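Local atomic coordinates of uncharacterized NTF-2 like protein (Burkholderia xenovorans LB400, PDB entry 3EN8), a protein that is of unknown function but binds calcium and belongs to the SnoaL-like family of the NTF2 clan. Residues D33-Y38 with G42-G47. Residues are numbered along the deposited sequence; the frame is centred on the assembly and turned at random.
With CA (calcium ion), chain B.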
loop_
_atom_site.group_PDB
_atom_site.type_symbol
_atom_site.label_atom_id
_atom_site.label_comp_id
_atom_site.label_asym_id
_atom_site.label_seq_id
_atom_site.Cartn_x
_atom_site.Cartn_y
_atom_site.Cartn_z
ATOM N N ASP A 33 -10.627 -1.601 -19.883
ATOM C CA ASP A 33 -10.465 -2.955 -19.374
ATOM C C ASP A 33 -9.674 -3.006 -18.060
ATOM O O ASP A 33 -9.151 -4.047 -17.671
ATOM C CB ASP A 33 -9.797 -3.846 -20.415
ATOM C CG ASP A 33 -10.548 -3.861 -21.707
ATOM O OD1 ASP A 33 -11.717 -4.226 -21.699
ATOM O OD2 ASP A 33 -9.967 -3.443 -22.702
ATOM N N ALA A 34 -9.606 -1.868 -17.391
ATOM C CA ALA A 34 -8.940 -1.773 -16.106
ATOM C C ALA A 34 -9.481 -2.851 -15.171
ATOM O O ALA A 34 -10.673 -3.147 -15.148
ATOM C CB ALA A 34 -9.165 -0.373 -15.437
ATOM N N ILE A 35 -8.566 -3.385 -14.383
ATOM C CA ILE A 35 -8.893 -4.296 -13.268
ATOM C C ILE A 35 -8.591 -3.635 -11.928
ATOM O O ILE A 35 -7.651 -2.856 -11.791
ATOM C CB ILE A 35 -8.202 -5.689 -13.396
ATOM C CG1 ILE A 35 -6.677 -5.570 -13.417
ATOM C CG2 ILE A 35 -8.686 -6.361 -14.696
ATOM C CD1 ILE A 35 -5.870 -6.906 -13.308
ATOM N N CYS A 36 -9.438 -3.959 -10.959
ATOM C CA CYS A 36 -9.286 -3.475 -9.600
ATOM C C CYS A 36 -9.413 -4.636 -8.635
ATOM O O CYS A 36 -10.428 -5.313 -8.599
ATOM C CB CYS A 36 -10.314 -2.402 -9.262
ATOM S SG CYS A 36 -9.969 -1.593 -7.670
ATOM N N ASP A 37 -8.348 -4.829 -7.874
ATOM C CA ASP A 37 -8.208 -5.944 -6.909
ATOM C C ASP A 37 -8.289 -5.467 -5.466
ATOM O O ASP A 37 -7.716 -4.440 -5.089
ATOM C CB ASP A 37 -6.840 -6.600 -7.072
ATOM C CG ASP A 37 -6.663 -7.325 -8.382
ATOM O OD1 ASP A 37 -7.664 -7.567 -9.097
ATOM O OD2 ASP A 37 -5.489 -7.659 -8.703
ATOM N N TYR A 38 -9.000 -6.251 -4.668
ATOM C CA TYR A 38 -9.001 -6.142 -3.232
ATOM C C TYR A 38 -8.359 -7.401 -2.644
ATOM O O TYR A 38 -9.059 -8.401 -2.400
ATOM C CB TYR A 38 -10.441 -6.028 -2.679
ATOM C CG TYR A 38 -11.310 -4.951 -3.298
ATOM C CD1 TYR A 38 -10.784 -3.707 -3.664
ATOM C CD2 TYR A 38 -12.664 -5.151 -3.473
ATOM C CE1 TYR A 38 -11.576 -2.722 -4.197
ATOM C CE2 TYR A 38 -13.472 -4.163 -4.008
ATOM C CZ TYR A 38 -12.923 -2.949 -4.376
ATOM O OH TYR A 38 -13.727 -1.963 -4.895
ATOM N N GLY A 42 -9.816 -11.158 -1.889
ATOM C CA GLY A 42 -9.540 -11.994 -3.052
ATOM C C GLY A 42 -10.378 -11.607 -4.252
ATOM O O GLY A 42 -10.443 -12.341 -5.249
ATOM N N GLU A 43 -11.002 -10.437 -4.165
ATOM C CA GLU A 43 -11.925 -9.984 -5.219
ATOM C C GLU A 43 -11.179 -9.226 -6.301
ATOM O O GLU A 43 -10.261 -8.438 -6.021
ATOM C CB GLU A 43 -13.025 -9.086 -4.676
ATOM C CG GLU A 43 -13.932 -9.757 -3.720
ATOM C CD GLU A 43 -14.894 -8.794 -3.118
ATOM O OE1 GLU A 43 -14.487 -8.086 -2.181
ATOM O OE2 GLU A 43 -16.068 -8.758 -3.555
ATOM N N ARG A 44 -11.588 -9.503 -7.527
ATOM C CA ARG A 44 -11.157 -8.739 -8.678
ATOM C C ARG A 44 -12.342 -8.195 -9.491
ATOM O O ARG A 44 -13.268 -8.918 -9.837
ATOM C CB ARG A 44 -10.220 -9.581 -9.526
ATOM C CG ARG A 44 -9.969 -8.997 -10.885
ATOM C CD ARG A 44 -8.832 -9.733 -11.598
ATOM N NE ARG A 44 -7.556 -9.454 -10.966
ATOM C CZ ARG A 44 -6.388 -9.940 -11.349
ATOM N NH1 ARG A 44 -6.308 -10.761 -12.379
ATOM N NH2 ARG A 44 -5.298 -9.607 -10.689
ATOM N N ILE A 45 -12.286 -6.907 -9.808
ATOM C CA ILE A 45 -13.318 -6.266 -10.625
ATOM C C ILE A 45 -12.738 -6.019 -11.989
ATOM O O ILE A 45 -11.647 -5.492 -12.098
ATOM C CB ILE A 45 -13.792 -4.929 -9.989
ATOM C CG1 ILE A 45 -14.437 -5.194 -8.628
ATOM C CG2 ILE A 45 -14.766 -4.169 -10.916
ATOM C CD1 ILE A 45 -14.622 -3.968 -7.758
ATOM N N LEU A 46 -13.468 -6.432 -13.031
ATOM C CA LEU A 46 -12.991 -6.297 -14.406
ATOM C C LEU A 46 -13.801 -5.257 -15.171
ATOM O O LEU A 46 -15.004 -5.395 -15.347
ATOM C CB LEU A 46 -13.052 -7.668 -15.113
ATOM C CG LEU A 46 -12.235 -8.799 -14.444
ATOM C CD1 LEU A 46 -12.966 -10.134 -14.461
ATOM C CD2 LEU A 46 -10.845 -8.947 -15.038
ATOM N N GLY A 47 -13.113 -4.219 -15.620
ATOM C CA GLY A 47 -13.712 -3.156 -16.417
ATOM C C GLY A 47 -14.116 -1.904 -15.707
ATOM O O GLY A 47 -14.666 -1.910 -14.613
HETATM CA CA CA B . -11.555 -3.154 -24.490
HETATM O O HOH W 1 -13.225 -4.651 -23.814
#
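Arg44 grips Asp37 side-on across two antiparallel strands: NE meets Asp37 OD1 at 2.7 Å and NH2 meets OD2 at 2.8 Å, each on the syn side of its oxygen. Carboxylate and guanidinium lie only 10° from coplanar, and the two nearly straight bonds fix the rotation of both groups. The arginine reaches this position because its chain, extended at first, bends at chi3 (-70°). Ile35 CD1 sits over the centre of one guanidinium face, 3.6 Å from Arg44 CZ, while Asp37 occupies the edge; His105 of strand 102-111 also bonds to Asp37 OD2, so OD2 of the buried Asp37 has a second partner. The reverse face is buried too and mostly apolar around Cys36 and Ile45, with the Glu43 carboxylate at its Tyr38 end. Ile45 CD1 approaches the Tyr38 ring obliquely, 3.6 Å from Tyr38 OH, and helix 48-57 closes over Cys36 and Ile45 through Leu51. Glu43 OE1, at the edge of that ring, is held by Ser41 of its own chain and by a salt bridge to Arg120 of the second subunit. Cys36 and Ile45 exchange a pair of backbone hydrogen bonds, and Gly47 N bonds to Ala34 O at 2.7 Å. The solvent side is the end with exposed Asp33 and Leu46. Leu46 makes one close methyl contact there (Leu46 CD2 to Ile35 CG2, 3.4 Å) and little else with the partner strand. Asp33 is looser: it turns away and binds calcium through OD2 at 2.4 Å, alongside Asp32; its OD1 accepts from a calcium-bound water. At the other end Gly42 and Glu43 both face Tyr38, a G1 beta bulge. The whole is a beta hairpin at the edge of this chain's own NTF2-like sheet, where strand 43-46 pairs antiparallel with a strand of the second subunit.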